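Side-chain contacts in 39 kDa initiator binding protein (PDB 1Q87), which binds the initiator (Inr) element of core promoters in Trichomonas vaginalis and is represented here by its C-terminal domain: residues 169-174 with 180-185; 186-191 with 197-202; 58-63 with 83-88. All coordinates share one frame; numbering follows the deposited sequence.

Contact 1: residues 169-174 with 180-185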
loop_
_atom_site.group_PDB
_atom_site.type_symbol
_atom_site.label_atom_id
_atom_site.label_comp_id
_atom_site.label_asym_id
_atom_site.label_seq_id
_atom_site.Cartn_x
_atom_site.Cartn_y
_atom_site.Cartn_z
ATOM N N ILE A 169 10.319 -1.392 -2.819
ATOM C CA ILE A 169 10.081 -0.011 -2.382
ATOM C C ILE A 169 9.054 -0.011 -1.242
ATOM O O ILE A 169 8.007 -0.655 -1.334
ATOM C CB ILE A 169 9.634 0.847 -3.578
ATOM C CG1 ILE A 169 9.409 2.271 -3.124
ATOM C CG2 ILE A 169 8.497 0.192 -4.302
ATOM C CD1 ILE A 169 10.677 2.923 -2.555
ATOM N N TRP A 170 9.365 0.705 -0.167
ATOM C CA TRP A 170 8.514 0.695 1.028
ATOM C C TRP A 170 7.594 1.861 1.328
ATOM O O TRP A 170 8.030 3.039 1.364
ATOM C CB TRP A 170 9.380 0.478 2.281
ATOM C CG TRP A 170 10.054 -0.891 2.347
ATOM C CD1 TRP A 170 9.676 -1.944 3.113
ATOM C CD2 TRP A 170 11.217 -1.327 1.609
ATOM N NE1 TRP A 170 10.519 -3.006 2.904
ATOM C CE2 TRP A 170 11.474 -2.656 1.988
ATOM C CE3 TRP A 170 12.062 -0.719 0.669
ATOM C CZ2 TRP A 170 12.550 -3.393 1.472
ATOM C CZ3 TRP A 170 13.123 -1.445 0.160
ATOM C CH2 TRP A 170 13.358 -2.769 0.560
ATOM N N ASN A 171 6.321 1.536 1.572
ATOM C CA ASN A 171 5.388 2.561 1.944
ATOM C C ASN A 171 5.710 2.794 3.394
ATOM O O ASN A 171 5.958 1.831 4.115
ATOM C CB ASN A 171 3.946 2.096 1.843
ATOM C CG ASN A 171 2.977 3.122 2.441
ATOM O OD1 ASN A 171 2.959 4.280 2.017
ATOM N ND2 ASN A 171 2.179 2.703 3.426
ATOM N N LYS A 172 5.775 4.064 3.807
ATOM C CA LYS A 172 6.013 4.404 5.210
ATOM C C LYS A 172 4.587 4.618 5.787
ATOM O O LYS A 172 3.979 5.670 5.600
ATOM C CB LYS A 172 6.818 5.691 5.305
ATOM C CG LYS A 172 8.113 5.672 4.515
ATOM C CD LYS A 172 9.170 4.841 5.226
ATOM C CE LYS A 172 9.746 5.580 6.441
ATOM N NZ LYS A 172 10.645 4.703 7.265
ATOM N N PRO A 173 4.046 3.625 6.508
ATOM C CA PRO A 173 2.696 3.713 7.085
ATOM C C PRO A 173 2.384 4.829 8.079
ATOM O O PRO A 173 1.238 5.020 8.404
ATOM C CB PRO A 173 2.447 2.314 7.693
ATOM C CG PRO A 173 3.714 1.535 7.437
ATOM C CD PRO A 173 4.806 2.530 7.110
ATOM N N LEU A 174 3.379 5.565 8.562
ATOM C CA LEU A 174 3.081 6.670 9.480
ATOM C C LEU A 174 3.099 8.043 8.780
ATOM O O LEU A 174 2.832 9.065 9.407
ATOM C CB LEU A 174 4.078 6.699 10.642
ATOM C CG LEU A 174 4.273 5.399 11.423
ATOM C CD1 LEU A 174 5.367 5.550 12.514
ATOM C CD2 LEU A 174 2.943 5.021 12.022
ATOM N N GLN A 180 6.822 12.684 2.378
ATOM C CA GLN A 180 7.655 11.712 1.665
ATOM C C GLN A 180 7.395 10.342 2.347
ATOM O O GLN A 180 8.043 9.972 3.333
ATOM C CB GLN A 180 9.109 12.115 1.801
ATOM C CG GLN A 180 9.377 13.497 1.236
ATOM C CD GLN A 180 10.862 13.741 0.990
ATOM O OE1 GLN A 180 11.648 13.831 1.935
ATOM N NE2 GLN A 180 11.254 13.819 -0.285
ATOM N N TYR A 181 6.449 9.598 1.794
ATOM C CA TYR A 181 6.009 8.337 2.398
ATOM C C TYR A 181 6.523 7.066 1.745
ATOM O O TYR A 181 5.988 5.990 1.991
ATOM C CB TYR A 181 4.477 8.328 2.424
ATOM C CG TYR A 181 3.855 8.397 1.032
ATOM C CD1 TYR A 181 3.635 7.241 0.281
ATOM C CD2 TYR A 181 3.442 9.622 0.487
ATOM C CE1 TYR A 181 3.014 7.299 -0.969
ATOM C CE2 TYR A 181 2.807 9.689 -0.772
ATOM C CZ TYR A 181 2.601 8.545 -1.479
ATOM O OH TYR A 181 1.985 8.635 -2.687
ATOM N N LEU A 182 7.516 7.214 0.872
ATOM C CA LEU A 182 8.144 6.096 0.224
ATOM C C LEU A 182 9.640 6.197 0.515
ATOM O O LEU A 182 10.193 7.296 0.564
ATOM C CB LEU A 182 7.861 6.107 -1.277
ATOM C CG LEU A 182 6.411 5.807 -1.656
ATOM C CD1 LEU A 182 6.317 5.626 -3.168
ATOM C CD2 LEU A 182 5.907 4.557 -0.932
ATOM N N MET A 183 10.270 5.050 0.768
ATOM C CA MET A 183 11.703 4.978 1.072
ATOM C C MET A 183 12.227 3.653 0.543
ATOM O O MET A 183 11.516 2.622 0.602
ATOM C CB MET A 183 11.966 5.069 2.580
ATOM C CG MET A 183 13.443 5.041 2.913
ATOM S SD MET A 183 13.894 5.676 4.578
ATOM C CE MET A 183 13.013 4.616 5.554
ATOM N N ASP A 184 13.467 3.686 0.037
ATOM C CA ASP A 184 14.094 2.503 -0.544
ATOM C C ASP A 184 15.114 1.897 0.390
ATOM O O ASP A 184 15.249 2.335 1.550
ATOM C CB ASP A 184 14.702 2.826 -1.936
ATOM C CG ASP A 184 15.931 3.793 -1.888
ATOM O OD1 ASP A 184 16.274 4.334 -2.969
ATOM O OD2 ASP A 184 16.558 4.017 -0.827
ATOM N N GLU A 185 15.829 0.885 -0.107
ATOM C CA GLU A 185 16.824 0.172 0.691
ATOM C C GLU A 185 17.990 1.029 1.103
ATOM O O GLU A 185 18.692 0.675 2.047
ATOM C CB GLU A 185 17.360 -1.068 -0.032
ATOM C CG GLU A 185 18.232 -0.783 -1.211
ATOM C CD GLU A 185 17.440 -0.552 -2.481
ATOM O OE1 GLU A 185 17.879 -1.067 -3.534
ATOM O OE2 GLU A 185 16.393 0.141 -2.425
#
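The beta hairpin formed by strands 165-171 and 182-183 brings W170 opposite M183 and N171 opposite L182. W170 and M183 are an antiparallel hydrogen-bonded pair, with W170 N donating to M183 O at 3.0 Å and M183 N returning a bond to W170 O at 3.1 Å. N171 and L182 follow as a non-hydrogen-bonded pair, and beyond them K172 N reaches Y181 O across 2.7 Å, a fairly straight bond that extends the ladder past the end of strand 165-171. One face of the ribbon carries W170 and M183. The indole approaches the second strand with its benzo part, so that M183 O lies at the ring edge, 3.4 Å from W170 CE3, while NE1 is hydrogen-bonded to E154 OE1. Two successive bends in the K172 chain, chi2 -76° and chi3 -75°, fold it back over M183, and its CD rests 3.9 Å from M183 CB. N171 and L182 occupy the other face, where L182 CD2 lies 3.5 Å from N171 CA. The amide oxygen OD1 of N171 comes 3.5 Å from CD1 of the Y181 ring, the two planes being turned 69° apart. The polar ends of N171 are held from outside the hairpin: K114 NZ hydrogen-bonds to OD1, and ND2 to the backbone oxygen of A103. Helix 193-199 packs against I169 and L182 through W193 and Y196, strand 157-162 continues the sheet beyond I169, and helix 29-47 receives P173 and L174 at the hairpin's end.

Contact 2: residues 186-191 with 197-202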
loop_
_atom_site.group_PDB
_atom_site.type_symbol
_atom_site.label_atom_id
_atom_site.label_comp_id
_atom_site.label_asym_id
_atom_site.label_seq_id
_atom_site.Cartn_x
_atom_site.Cartn_y
_atom_site.Cartn_z
ATOM N N ASN A 186 18.195 2.152 0.417
ATOM C CA ASN A 186 19.298 3.039 0.786
ATOM C C ASN A 186 18.838 4.112 1.761
ATOM O O ASN A 186 19.662 4.823 2.337
ATOM C CB ASN A 186 19.883 3.717 -0.451
ATOM C CG ASN A 186 20.132 2.728 -1.585
ATOM O OD1 ASN A 186 19.726 2.949 -2.735
ATOM N ND2 ASN A 186 20.791 1.624 -1.261
ATOM N N GLY A 187 17.526 4.244 1.951
ATOM C CA GLY A 187 17.039 5.270 2.858
ATOM C C GLY A 187 16.716 6.557 2.123
ATOM O O GLY A 187 16.647 7.615 2.745
ATOM N N GLU A 188 16.553 6.456 0.798
ATOM C CA GLU A 188 16.198 7.580 -0.075
ATOM C C GLU A 188 14.668 7.682 -0.155
ATOM O O GLU A 188 13.998 6.786 -0.687
ATOM C CB GLU A 188 16.756 7.389 -1.506
ATOM C CG GLU A 188 16.711 8.691 -2.384
ATOM C CD GLU A 188 17.219 8.516 -3.844
ATOM O OE1 GLU A 188 18.363 8.053 -4.044
ATOM O OE2 GLU A 188 16.481 8.855 -4.799
ATOM N N LYS A 189 14.135 8.782 0.376
ATOM C CA LYS A 189 12.698 9.072 0.408
ATOM C C LYS A 189 12.179 9.627 -0.916
ATOM O O LYS A 189 12.933 10.155 -1.712
ATOM C CB LYS A 189 12.408 10.057 1.553
ATOM C CG LYS A 189 12.953 9.573 2.905
ATOM C CD LYS A 189 12.410 10.331 4.118
ATOM C CE LYS A 189 13.145 11.633 4.377
ATOM N NZ LYS A 189 14.555 11.417 4.811
ATOM N N TYR A 190 10.890 9.459 -1.174
ATOM C CA TYR A 190 10.287 9.976 -2.395
ATOM C C TYR A 190 8.999 10.671 -1.977
ATOM O O TYR A 190 8.453 10.386 -0.914
ATOM C CB TYR A 190 10.007 8.856 -3.392
ATOM C CG TYR A 190 11.261 8.163 -3.860
ATOM C CD1 TYR A 190 12.058 8.705 -4.880
ATOM C CD2 TYR A 190 11.695 6.993 -3.240
ATOM C CE1 TYR A 190 13.262 8.090 -5.257
ATOM C CE2 TYR A 190 12.886 6.376 -3.604
ATOM C CZ TYR A 190 13.665 6.922 -4.607
ATOM O OH TYR A 190 14.834 6.281 -4.946
ATOM N N ASP A 191 8.530 11.597 -2.804
ATOM C CA ASP A 191 7.338 12.359 -2.484
ATOM C C ASP A 191 6.050 11.570 -2.652
ATOM O O ASP A 191 5.125 11.731 -1.873
ATOM C CB ASP A 191 7.250 13.621 -3.357
ATOM C CG ASP A 191 8.321 14.649 -3.026
ATOM O OD1 ASP A 191 8.783 14.696 -1.872
ATOM O OD2 ASP A 191 8.684 15.434 -3.927
ATOM N N PHE A 197 7.937 6.365 -9.483
ATOM C CA PHE A 197 7.927 5.640 -10.750
ATOM C C PHE A 197 8.384 6.529 -11.897
ATOM O O PHE A 197 8.516 6.077 -13.043
ATOM C CB PHE A 197 6.544 5.085 -11.045
ATOM C CG PHE A 197 6.295 3.751 -10.424
ATOM C CD1 PHE A 197 6.781 2.599 -11.024
ATOM C CD2 PHE A 197 5.601 3.649 -9.235
ATOM C CE1 PHE A 197 6.579 1.366 -10.455
ATOM C CE2 PHE A 197 5.392 2.423 -8.652
ATOM C CZ PHE A 197 5.883 1.271 -9.265
ATOM N N GLU A 198 8.610 7.800 -11.577
ATOM C CA GLU A 198 9.085 8.765 -12.553
ATOM C C GLU A 198 10.598 8.581 -12.544
ATOM O O GLU A 198 11.228 8.350 -13.580
ATOM C CB GLU A 198 8.728 10.179 -12.101
ATOM C CG GLU A 198 9.020 11.270 -13.122
ATOM C CD GLU A 198 9.063 12.660 -12.486
ATOM O OE1 GLU A 198 10.026 12.941 -11.736
ATOM O OE2 GLU A 198 8.134 13.464 -12.725
ATOM N N MET A 199 11.154 8.651 -11.342
ATOM C CA MET A 199 12.580 8.496 -11.111
ATOM C C MET A 199 13.121 7.115 -11.440
ATOM O O MET A 199 14.304 6.977 -11.688
ATOM C CB MET A 199 12.896 8.760 -9.646
ATOM C CG MET A 199 12.447 10.083 -9.140
ATOM S SD MET A 199 13.854 11.148 -9.014
ATOM C CE MET A 199 14.451 10.700 -7.385
ATOM N N LYS A 200 12.271 6.095 -11.413
ATOM C CA LYS A 200 12.718 4.730 -11.650
ATOM C C LYS A 200 11.610 3.994 -12.349
ATOM O O LYS A 200 10.911 3.200 -11.736
ATOM C CB LYS A 200 12.991 4.028 -10.314
ATOM C CG LYS A 200 13.628 4.902 -9.241
ATOM C CD LYS A 200 15.111 4.627 -9.062
ATOM C CE LYS A 200 15.722 5.595 -8.049
ATOM N NZ LYS A 200 17.104 5.223 -7.610
ATOM N N PRO A 201 11.426 4.240 -13.646
ATOM C CA PRO A 201 10.346 3.542 -14.342
ATOM C C PRO A 201 10.611 2.059 -14.465
ATOM O O PRO A 201 11.637 1.569 -14.038
ATOM C CB PRO A 201 10.302 4.233 -15.705
ATOM C CG PRO A 201 10.908 5.587 -15.428
ATOM C CD PRO A 201 12.052 5.242 -14.518
ATOM N N ILE A 202 9.675 1.369 -15.090
ATOM C CA ILE A 202 9.758 -0.051 -15.303
ATOM C C ILE A 202 10.540 -0.345 -16.585
ATOM O O ILE A 202 9.959 -0.475 -17.676
ATOM C CB ILE A 202 8.357 -0.623 -15.435
ATOM C CG1 ILE A 202 7.539 -0.256 -14.198
ATOM C CG2 ILE A 202 8.426 -2.133 -15.645
ATOM C CD1 ILE A 202 8.077 -0.829 -12.932
#
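Y190, on the short edge strand 189-190, faces M199 in the last turn of helix 193-199 at a CA-CA distance of 9.1 Å, so the two backbones stay well apart and side chains alone span the interval. D191 and the residue after it link the strand to the helix; K200, the first residue to leave helical geometry, offers a second side chain to the same tyrosine. M199 arrives at the edge of the Y190 ring, its methyl CE lying in the ring plane 3.6 Å from CE1. Its chain bends twice on the way: chi2 (-104°) is away from the staggered positions, and the further bend at chi3 (-86°) turns CE to the ring. That methyl also lies 3.8 Å from OE2 of E188, which reaches it with the end of its extended chain. K200 crosses the tyrosine at about a right angle, and its last methylene, CE, comes 3.3 Å from Y190 OH; NZ lies a little farther on, 3.7 Å from OH. The Y190 ring also meets that of Y196, from helix 193-199, edge to face, and R167 makes weak hydrogen bonds to the backbone oxygens of K200 and P201. The phenol oxygen has its firm partner outside the two segments, a hydrogen bond to D184 OD1. The chemistry is therefore mixed: a buried aromatic ring with a methyl group at its edge, and E188 OE2 and K200 NZ nearby, 4.6 Å from each other. These opposite charges do not touch, and they probably add no more than a diffuse attraction between strand and helix end.

Contact 3: residues 58-63 with 83-88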
loop_
_atom_site.group_PDB
_atom_site.type_symbol
_atom_site.label_atom_id
_atom_site.label_comp_id
_atom_site.label_asym_id
_atom_site.label_seq_id
_atom_site.Cartn_x
_atom_site.Cartn_y
_atom_site.Cartn_z
ATOM N N PHE A 58 -18.575 -7.019 7.568
ATOM C CA PHE A 58 -18.636 -6.110 8.689
ATOM C C PHE A 58 -17.365 -5.245 8.827
ATOM O O PHE A 58 -17.461 -4.042 9.113
ATOM C CB PHE A 58 -18.891 -6.922 9.954
ATOM C CG PHE A 58 -18.875 -6.114 11.215
ATOM C CD1 PHE A 58 -17.692 -5.918 11.923
ATOM C CD2 PHE A 58 -20.038 -5.569 11.708
ATOM C CE1 PHE A 58 -17.669 -5.191 13.113
ATOM C CE2 PHE A 58 -20.018 -4.845 12.884
ATOM C CZ PHE A 58 -18.829 -4.659 13.591
ATOM N N LEU A 59 -16.194 -5.855 8.610
ATOM C CA LEU A 59 -14.926 -5.151 8.723
ATOM C C LEU A 59 -14.776 -4.110 7.636
ATOM O O LEU A 59 -14.410 -2.964 7.894
ATOM C CB LEU A 59 -13.746 -6.108 8.620
ATOM C CG LEU A 59 -12.441 -5.323 8.678
ATOM C CD1 LEU A 59 -12.281 -4.847 10.089
ATOM C CD2 LEU A 59 -11.239 -6.136 8.267
ATOM N N ILE A 60 -15.047 -4.533 6.415
ATOM C CA ILE A 60 -14.939 -3.673 5.273
ATOM C C ILE A 60 -15.901 -2.487 5.405
ATOM O O ILE A 60 -15.563 -1.358 5.091
ATOM C CB ILE A 60 -15.228 -4.498 4.005
ATOM C CG1 ILE A 60 -14.108 -5.525 3.823
ATOM C CG2 ILE A 60 -15.377 -3.604 2.771
ATOM C CD1 ILE A 60 -14.156 -6.268 2.500
ATOM N N GLU A 61 -17.095 -2.747 5.911
ATOM C CA GLU A 61 -18.108 -1.709 6.071
ATOM C C GLU A 61 -17.644 -0.688 7.114
ATOM O O GLU A 61 -17.681 0.503 6.852
ATOM C CB GLU A 61 -19.438 -2.362 6.472
ATOM C CG GLU A 61 -20.671 -1.752 5.857
ATOM C CD GLU A 61 -21.608 -1.150 6.894
ATOM O OE1 GLU A 61 -22.709 -0.695 6.497
ATOM O OE2 GLU A 61 -21.246 -1.128 8.096
ATOM N N LYS A 62 -17.205 -1.145 8.288
ATOM C CA LYS A 62 -16.720 -0.210 9.313
ATOM C C LYS A 62 -15.493 0.535 8.819
ATOM O O LYS A 62 -15.379 1.753 9.006
ATOM C CB LYS A 62 -16.351 -0.914 10.616
ATOM C CG LYS A 62 -17.532 -1.613 11.317
ATOM C CD LYS A 62 -18.706 -0.673 11.424
ATOM C CE LYS A 62 -19.944 -1.344 11.984
ATOM N NZ LYS A 62 -21.097 -0.398 11.954
ATOM N N ALA A 63 -14.589 -0.190 8.170
ATOM C CA ALA A 63 -13.372 0.426 7.666
ATOM C C ALA A 63 -13.737 1.485 6.616
ATOM O O ALA A 63 -13.158 2.579 6.619
ATOM C CB ALA A 63 -12.427 -0.622 7.077
ATOM N N ALA A 83 -11.609 -5.058 -2.696
ATOM C CA ALA A 83 -10.705 -5.500 -3.755
ATOM C C ALA A 83 -9.281 -5.586 -3.285
ATOM O O ALA A 83 -8.525 -6.402 -3.776
ATOM C CB ALA A 83 -10.773 -4.576 -4.948
ATOM N N ILE A 84 -8.898 -4.722 -2.365
ATOM C CA ILE A 84 -7.552 -4.781 -1.861
ATOM C C ILE A 84 -7.403 -5.928 -0.854
ATOM O O ILE A 84 -6.389 -6.663 -0.870
ATOM C CB ILE A 84 -7.135 -3.417 -1.262
ATOM C CG1 ILE A 84 -7.082 -2.391 -2.383
ATOM C CG2 ILE A 84 -5.731 -3.475 -0.658
ATOM C CD1 ILE A 84 -6.916 -0.973 -1.893
ATOM N N MET A 85 -8.408 -6.121 -0.005
ATOM C CA MET A 85 -8.332 -7.204 0.985
ATOM C C MET A 85 -8.649 -8.611 0.445
ATOM O O MET A 85 -9.603 -9.274 0.897
ATOM C CB MET A 85 -9.251 -6.925 2.163
ATOM C CG MET A 85 -8.890 -5.691 2.903
ATOM S SD MET A 85 -9.926 -5.525 4.341
ATOM C CE MET A 85 -8.736 -4.896 5.525
ATOM N N ALA A 86 -7.862 -9.063 -0.527
ATOM C CA ALA A 86 -8.054 -10.404 -1.061
ATOM C C ALA A 86 -7.650 -11.365 0.067
ATOM O O ALA A 86 -6.917 -10.978 0.995
ATOM C CB ALA A 86 -7.178 -10.625 -2.274
ATOM N N PRO A 87 -8.134 -12.622 0.014
ATOM C CA PRO A 87 -9.010 -13.126 -1.053
ATOM C C PRO A 87 -10.465 -12.746 -0.803
ATOM O O PRO A 87 -10.873 -12.508 0.346
ATOM C CB PRO A 87 -8.805 -14.648 -0.993
ATOM C CG PRO A 87 -7.480 -14.811 -0.282
ATOM C CD PRO A 87 -7.579 -13.748 0.783
ATOM N N GLN A 88 -11.233 -12.680 -1.885
ATOM C CA GLN A 88 -12.653 -12.363 -1.787
ATOM C C GLN A 88 -13.394 -13.537 -1.136
ATOM O O GLN A 88 -14.308 -13.353 -0.334
ATOM C CB GLN A 88 -13.249 -12.127 -3.180
ATOM C CG GLN A 88 -12.461 -11.181 -4.035
ATOM C CD GLN A 88 -12.138 -9.936 -3.286
ATOM O OE1 GLN A 88 -13.037 -9.271 -2.774
ATOM N NE2 GLN A 88 -10.846 -9.609 -3.193
#
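M85, which makes every close contact with L59 and I60, sits at the centre of an inverse gamma turn, just where helix 74-84 gives way to irregular chain. Its side chain sets out toward helix 56-67 and continues as a long apolar arm. The methyl CE ends 3.9 Å from CD2 of L59, with the two side chains crossing at about a right angle. Farther back along the arm, the sulfur SD lies 4.2 Å from L59 CD2 and also 4.2 Å from CG1 of I60, which packs near it. The terminal torsion, chi3 141°, departs from a staggered position and swings the methyl onto the leucine branch. In terms of the fold, helices 56-67 and 74-84 are consecutive in the chain and are bracketed by strands 53-55 and 92-94, which pair as a small antiparallel sheet. I60 also packs against I78 and S82 of the second helix, so M85 extends an existing helix-helix interface beyond the helix end. The carbonyl of M85 is turned to polar use: its oxygen accepts hydrogen bonds from R56 and from K93, which tie the turn to the start of helix 56-67 and to strand 92-94. W43 of helix 29-47 touches L59, and F101 of helix 95-105 touches M85.

Contacts 1 and 2 both reach the same five-stranded sheet, their centres 10 Å apart. Strands 182-183 and 189-190 are neighbours in it, and L182 O lies 2.9 Å from Y190 N, a probable hydrogen bond. Q180 and D191 probably add a second one through their side chains, so the hairpin of contact 1 and the strand-helix unit of contact 2 share a boundary. Contact 3 belongs to the helical part on the opposite side of the chain's centre: its centre is 23 Å from that of contact 1, with nearest atoms about 11 Å apart, and 29 Å from that of contact 2, with nearest atoms about 14 Å apart. Helix 29-47 reaches both parts, touching residues of segments 169-174 and 58-63.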